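Local coordinates for CglIIR protein (Corynebacterium glutamicum, PDB 6F1S), which probably couples NTP hydrolysis by a DEAD-Z1 helicase-like motor to DNA restriction, as the H subunit of CglI, represented here by its C-terminal domain, at residues 54-62 and 73-84. Sequence-based numbering, arbitrary orientation.
Sequences MRAIITILN and LATFKAALLDFE
L80 pushes its side chain into a hole lined by M54, I57, I58 and L61, and this is the tight heart of the contact: CD1 of L80 comes within 3.5 Å of I57 CG2 and 3.7 Å of I58 CD1, while its other methyl, CD2, faces the selenium of M54. L61 returns the favour, sitting as a knob among L73, F76, K77 and L80; L61 CD1 lies 3.6 Å from F76 CD2, in the plane of the ring at its edge. The two helices run almost antiparallel, 169° between directions, with axes 10.2 Å apart at their closest. I57 and L61 also touch L127 of strand 126-132, so helix 54-61 packs against the mixed sheet.

The side of K77 and N62 is more open to solvent and carries the polar groups. K77 lays its aliphatic stem over I58, K77 CG 3.6 Å from I58 CD1, then bends at chi3 (-66°) to bring NZ to N62. The hydrogen bond from K77 NZ to N62 OD1 is modelled at 2.5 Å, shorter than usual and of doubtful exact length; a water links NZ to the carbonyl oxygen of L61. Interlocking aliphatic groups therefore make most of the interface, whereas at its margin the lysine ammonium meets the N62 amide oxygen and a water.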
HETATM    1  N   MSE A  54      13.604   2.666   5.291  1.00 27.57           N
HETATM    2  CA  MSE A  54      12.693   1.906   6.149  1.00 29.10           C
HETATM    3  C   MSE A  54      11.843   2.762   7.071  1.00 31.14           C
HETATM    4  O   MSE A  54      10.636   2.564   7.169  1.00 31.94           O
HETATM    5  CB  MSE A  54      13.484   0.909   6.998  1.00 32.90           C
HETATM    6  CG  MSE A  54      14.160  -0.175   6.189  1.00 37.17           C
HETATM    7 SE   MSE A  54      12.878  -1.136   5.079  1.00 69.40          SE
HETATM    8  CE  MSE A  54      14.080  -2.482   4.346  1.00 44.25           C
ATOM      9  N   ARG A  55      12.477   3.706   7.754  1.00 31.70           N
ATOM     10  CA  ARG A  55      11.771   4.575   8.680  1.00 31.11           C
ATOM     11  C   ARG A  55      10.682   5.396   7.986  1.00 29.24           C
ATOM     12  O   ARG A  55       9.638   5.696   8.579  1.00 27.90           O
ATOM     13  CB  ARG A  55      12.760   5.499   9.388  1.00 34.50           C
ATOM     14  CG  ARG A  55      12.104   6.449  10.358  1.00 38.98           C
ATOM     15  CD  ARG A  55      13.104   7.403  10.972  1.00 42.67           C
ATOM     16  NE  ARG A  55      12.439   8.403  11.800  1.00 45.44           N
ATOM     17  CZ  ARG A  55      13.071   9.372  12.450  1.00 48.24           C
ATOM     18  NH1 ARG A  55      14.392   9.472  12.373  1.00 49.39           N
ATOM     19  NH2 ARG A  55      12.382  10.239  13.177  1.00 50.02           N
ATOM     20  N   ALA A  56      10.916   5.752   6.727  1.00 27.40           N
ATOM     21  CA  ALA A  56       9.959   6.569   5.989  1.00 26.08           C
ATOM     22  C   ALA A  56       8.754   5.733   5.579  1.00 25.70           C
ATOM     23  O   ALA A  56       7.618   6.206   5.612  1.00 26.78           O
ATOM     24  CB  ALA A  56      10.616   7.197   4.772  1.00 25.36           C
ATOM     25  N   ILE A  57       9.019   4.491   5.187  1.00 24.34           N
ATOM     26  CA  ILE A  57       7.975   3.505   4.942  1.00 25.99           C
ATOM     27  C   ILE A  57       7.088   3.318   6.169  1.00 27.34           C
ATOM     28  O   ILE A  57       5.857   3.369   6.066  1.00 26.83           O
ATOM     29  CB  ILE A  57       8.578   2.138   4.555  1.00 27.45           C
ATOM     30  CG1 ILE A  57       8.982   2.128   3.086  1.00 27.76           C
ATOM     31  CG2 ILE A  57       7.578   1.026   4.790  1.00 28.24           C
ATOM     32  CD1 ILE A  57       7.808   2.039   2.136  1.00 27.52           C
ATOM     33  N   ILE A  58       7.719   3.090   7.322  1.00 27.78           N
ATOM     34  CA  ILE A  58       6.991   2.864   8.569  1.00 28.01           C
ATOM     35  C   ILE A  58       6.029   4.011   8.845  1.00 26.76           C
ATOM     36  O   ILE A  58       4.861   3.800   9.171  1.00 25.65           O
ATOM     37  CB  ILE A  58       7.936   2.733   9.777  1.00 29.44           C
ATOM     38  CG1 ILE A  58       8.927   1.591   9.581  1.00 30.08           C
ATOM     39  CG2 ILE A  58       7.136   2.537  11.050  1.00 30.40           C
ATOM     40  CD1 ILE A  58       8.284   0.256   9.422  1.00 32.21           C
ATOM     41  N   THR A  59       6.547   5.226   8.707  1.00 26.07           N
ATOM     42  CA  THR A  59       5.794   6.445   8.970  1.00 26.03           C
ATOM     43  C   THR A  59       4.540   6.514   8.111  1.00 25.42           C
ATOM     44  O   THR A  59       3.476   6.922   8.578  1.00 27.19           O
ATOM     45  CB  THR A  59       6.666   7.692   8.714  1.00 26.11           C
ATOM     46  OG1 THR A  59       7.837   7.630   9.539  1.00 26.98           O
ATOM     47  CG2 THR A  59       5.895   8.970   9.016  1.00 25.47           C
ATOM     48  N   ILE A  60       4.680   6.113   6.852  1.00 22.79           N
ATOM     49  CA  ILE A  60       3.565   6.086   5.913  1.00 21.77           C
ATOM     50  C   ILE A  60       2.558   5.011   6.309  1.00 22.28           C
ATOM     51  O   ILE A  60       1.348   5.246   6.310  1.00 23.82           O
ATOM     52  CB  ILE A  60       4.063   5.840   4.475  1.00 19.90           C
ATOM     53  CG1 ILE A  60       4.791   7.084   3.956  1.00 18.63           C
ATOM     54  CG2 ILE A  60       2.917   5.445   3.559  1.00 18.00           C
ATOM     55  CD1 ILE A  60       5.566   6.853   2.684  1.00 17.73           C
ATOM     56  N   LEU A  61       3.067   3.837   6.671  1.00 21.65           N
ATOM     57  CA  LEU A  61       2.216   2.736   7.100  1.00 23.66           C
ATOM     58  C   LEU A  61       1.425   3.088   8.361  1.00 26.49           C
ATOM     59  O   LEU A  61       0.270   2.685   8.504  1.00 28.35           O
ATOM     60  CB  LEU A  61       3.056   1.472   7.328  1.00 24.30           C
ATOM     61  CG  LEU A  61       3.651   0.826   6.068  1.00 23.86           C
ATOM     62  CD1 LEU A  61       4.558  -0.348   6.418  1.00 22.82           C
ATOM     63  CD2 LEU A  61       2.557   0.381   5.108  1.00 21.15           C
ATOM     64  N   ASN A  62       2.038   3.852   9.265  1.00 26.54           N
ATOM     65  CA  ASN A  62       1.369   4.272  10.498  1.00 27.15           C
ATOM     66  C   ASN A  62       0.161   5.158  10.249  1.00 24.91           C
ATOM     67  O   ASN A  62      -0.673   5.335  11.129  1.00 25.66           O
ATOM     68  CB  ASN A  62       2.340   5.011  11.418  1.00 29.76           C
ATOM     69  CG  ASN A  62       3.300   4.081  12.115  1.00 31.32           C
ATOM     70  OD1 ASN A  62       2.949   2.952  12.458  1.00 34.47           O
ATOM     71  ND2 ASN A  62       4.523   4.545  12.326  1.00 31.49           N
ATOM     72  N   LEU A  73      -0.227  -5.096   9.659  1.00 31.87           N
ATOM     73  CA  LEU A  73       0.774  -4.063   9.434  1.00 31.56           C
ATOM     74  C   LEU A  73       1.849  -4.074  10.512  1.00 30.34           C
ATOM     75  O   LEU A  73       3.000  -3.751  10.242  1.00 29.75           O
ATOM     76  CB  LEU A  73       0.113  -2.685   9.352  1.00 31.00           C
ATOM     77  CG  LEU A  73      -0.557  -2.436   8.002  1.00 30.12           C
ATOM     78  CD1 LEU A  73      -1.281  -1.102   7.972  1.00 29.94           C
ATOM     79  CD2 LEU A  73       0.483  -2.513   6.900  1.00 28.80           C
ATOM     80  N   ALA A  74       1.469  -4.462  11.724  1.00 30.89           N
ATOM     81  CA  ALA A  74       2.409  -4.555  12.839  1.00 31.27           C
ATOM     82  C   ALA A  74       3.539  -5.534  12.534  1.00 30.47           C
ATOM     83  O   ALA A  74       4.711  -5.200  12.699  1.00 32.70           O
ATOM     84  CB  ALA A  74       1.685  -4.965  14.107  1.00 31.36           C
ATOM     85  N   THR A  75       3.181  -6.735  12.084  1.00 29.73           N
ATOM     86  CA  THR A  75       4.161  -7.766  11.733  1.00 29.70           C
ATOM     87  C   THR A  75       5.068  -7.319  10.596  1.00 29.86           C
ATOM     88  O   THR A  75       6.285  -7.505  10.642  1.00 29.71           O
ATOM     89  CB  THR A  75       3.468  -9.088  11.330  1.00 28.78           C
ATOM     90  OG1 THR A  75       2.864  -9.673  12.485  1.00 28.81           O
ATOM     91  CG2 THR A  75       4.463 -10.074  10.752  1.00 28.35           C
ATOM     92  N   PHE A  76       4.465  -6.729   9.572  1.00 32.21           N
ATOM     93  CA  PHE A  76       5.214  -6.249   8.417  1.00 34.48           C
ATOM     94  C   PHE A  76       6.223  -5.189   8.847  1.00 31.54           C
ATOM     95  O   PHE A  76       7.394  -5.248   8.472  1.00 31.19           O
ATOM     96  CB  PHE A  76       4.260  -5.697   7.356  1.00 38.18           C
ATOM     97  CG  PHE A  76       4.949  -5.205   6.114  1.00 41.75           C
ATOM     98  CD1 PHE A  76       5.484  -6.102   5.201  1.00 43.45           C
ATOM     99  CD2 PHE A  76       5.051  -3.848   5.852  1.00 43.51           C
ATOM    100  CE1 PHE A  76       6.115  -5.655   4.052  1.00 44.12           C
ATOM    101  CE2 PHE A  76       5.682  -3.390   4.704  1.00 44.01           C
ATOM    102  CZ  PHE A  76       6.215  -4.296   3.803  1.00 44.68           C
ATOM    103  N   LYS A  77       5.765  -4.238   9.656  1.00 29.71           N
ATOM    104  CA  LYS A  77       6.641  -3.205  10.195  1.00 29.56           C
ATOM    105  C   LYS A  77       7.761  -3.823  11.033  1.00 29.27           C
ATOM    106  O   LYS A  77       8.920  -3.419  10.921  1.00 28.67           O
ATOM    107  CB  LYS A  77       5.839  -2.193  11.020  1.00 29.79           C
ATOM    108  CG  LYS A  77       5.068  -1.183  10.163  1.00 30.02           C
ATOM    109  CD  LYS A  77       4.464  -0.068  11.000  1.00 29.98           C
ATOM    110  CE  LYS A  77       3.386  -0.598  11.933  1.00 30.68           C
ATOM    111  NZ  LYS A  77       2.858   0.465  12.834  1.00 32.22           N
ATOM    112  N   ALA A  78       7.420  -4.814  11.850  1.00 28.52           N
ATOM    113  CA  ALA A  78       8.423  -5.525  12.639  1.00 29.74           C
ATOM    114  C   ALA A  78       9.476  -6.170  11.737  1.00 28.81           C
ATOM    115  O   ALA A  78      10.674  -6.099  12.019  1.00 27.67           O
ATOM    116  CB  ALA A  78       7.766  -6.575  13.523  1.00 29.47           C
ATOM    117  N   ALA A  79       9.024  -6.783  10.646  1.00 29.01           N
ATOM    118  CA  ALA A  79       9.931  -7.394   9.677  1.00 30.89           C
ATOM    119  C   ALA A  79      10.881  -6.366   9.077  1.00 32.11           C
ATOM    120  O   ALA A  79      12.063  -6.642   8.885  1.00 32.42           O
ATOM    121  CB  ALA A  79       9.145  -8.083   8.577  1.00 31.20           C
ATOM    122  N   LEU A  80      10.359  -5.179   8.785  1.00 34.51           N
ATOM    123  CA  LEU A  80      11.171  -4.114   8.208  1.00 36.56           C
ATOM    124  C   LEU A  80      12.252  -3.649   9.176  1.00 37.91           C
ATOM    125  O   LEU A  80      13.377  -3.368   8.761  1.00 37.90           O
ATOM    126  CB  LEU A  80      10.293  -2.934   7.796  1.00 37.10           C
ATOM    127  CG  LEU A  80       9.252  -3.229   6.717  1.00 38.83           C
ATOM    128  CD1 LEU A  80       8.441  -1.984   6.431  1.00 38.50           C
ATOM    129  CD2 LEU A  80       9.910  -3.753   5.445  1.00 38.91           C
ATOM    130  N   LEU A  81      11.914  -3.572  10.460  1.00 39.69           N
ATOM    131  CA  LEU A  81      12.880  -3.177  11.482  1.00 42.17           C
ATOM    132  C   LEU A  81      13.986  -4.222  11.626  1.00 44.32           C
ATOM    133  O   LEU A  81      15.144  -3.881  11.868  1.00 43.82           O
ATOM    134  CB  LEU A  81      12.188  -2.951  12.828  1.00 41.64           C
ATOM    135  CG  LEU A  81      11.217  -1.769  12.895  1.00 41.93           C
ATOM    136  CD1 LEU A  81      10.628  -1.628  14.291  1.00 42.16           C
ATOM    137  CD2 LEU A  81      11.906  -0.478  12.469  1.00 42.02           C
ATOM    138  N   ASP A  82      13.623  -5.494  11.477  1.00 45.76           N
ATOM    139  CA  ASP A  82      14.607  -6.569  11.484  1.00 48.08           C
ATOM    140  C   ASP A  82      15.587  -6.396  10.326  1.00 49.63           C
ATOM    141  O   ASP A  82      16.784  -6.624  10.478  1.00 50.83           O
ATOM    142  CB  ASP A  82      13.923  -7.935  11.407  1.00 48.49           C
ATOM    143  N   PHE A  83      15.075  -5.978   9.174  1.00 50.60           N
ATOM    144  CA  PHE A  83      15.921  -5.687   8.021  1.00 51.37           C
ATOM    145  C   PHE A  83      16.865  -4.521   8.289  1.00 53.01           C
ATOM    146  O   PHE A  83      17.992  -4.507   7.802  1.00 53.25           O
ATOM    147  CB  PHE A  83      15.070  -5.386   6.793  1.00 50.37           C
ATOM    148  CG  PHE A  83      14.484  -6.605   6.156  1.00 50.35           C
ATOM    149  CD1 PHE A  83      15.256  -7.732   5.958  1.00 50.79           C
ATOM    150  CD2 PHE A  83      13.158  -6.630   5.766  1.00 49.83           C
ATOM    151  CE1 PHE A  83      14.718  -8.861   5.371  1.00 51.03           C
ATOM    152  CE2 PHE A  83      12.615  -7.753   5.184  1.00 49.48           C
ATOM    153  CZ  PHE A  83      13.396  -8.871   4.986  1.00 49.86           C
ATOM    154  N   GLU A  84      16.398  -3.544   9.059  1.00 54.77           N
ATOM    155  CA  GLU A  84      17.225  -2.401   9.423  1.00 56.99           C
ATOM    156  C   GLU A  84      18.455  -2.836  10.205  1.00 58.86           C
ATOM    157  O   GLU A  84      19.572  -2.421   9.901  1.00 58.91           O
ATOM    158  CB  GLU A  84      16.429  -1.388  10.246  1.00 58.46           C
ATOM    159  CG  GLU A  84      15.944  -0.187   9.460  1.00 59.76           C
ATOM    160  CD  GLU A  84      15.640   1.005  10.349  1.00 61.32           C
ATOM    161  OE1 GLU A  84      14.598   0.995  11.039  1.00 62.24           O
ATOM    162  OE2 GLU A  84      16.450   1.955  10.362  1.00 62.45           O
TER
HETATM  163  O   HOH W   1       0.243   0.946  11.214  1.00 44.84           O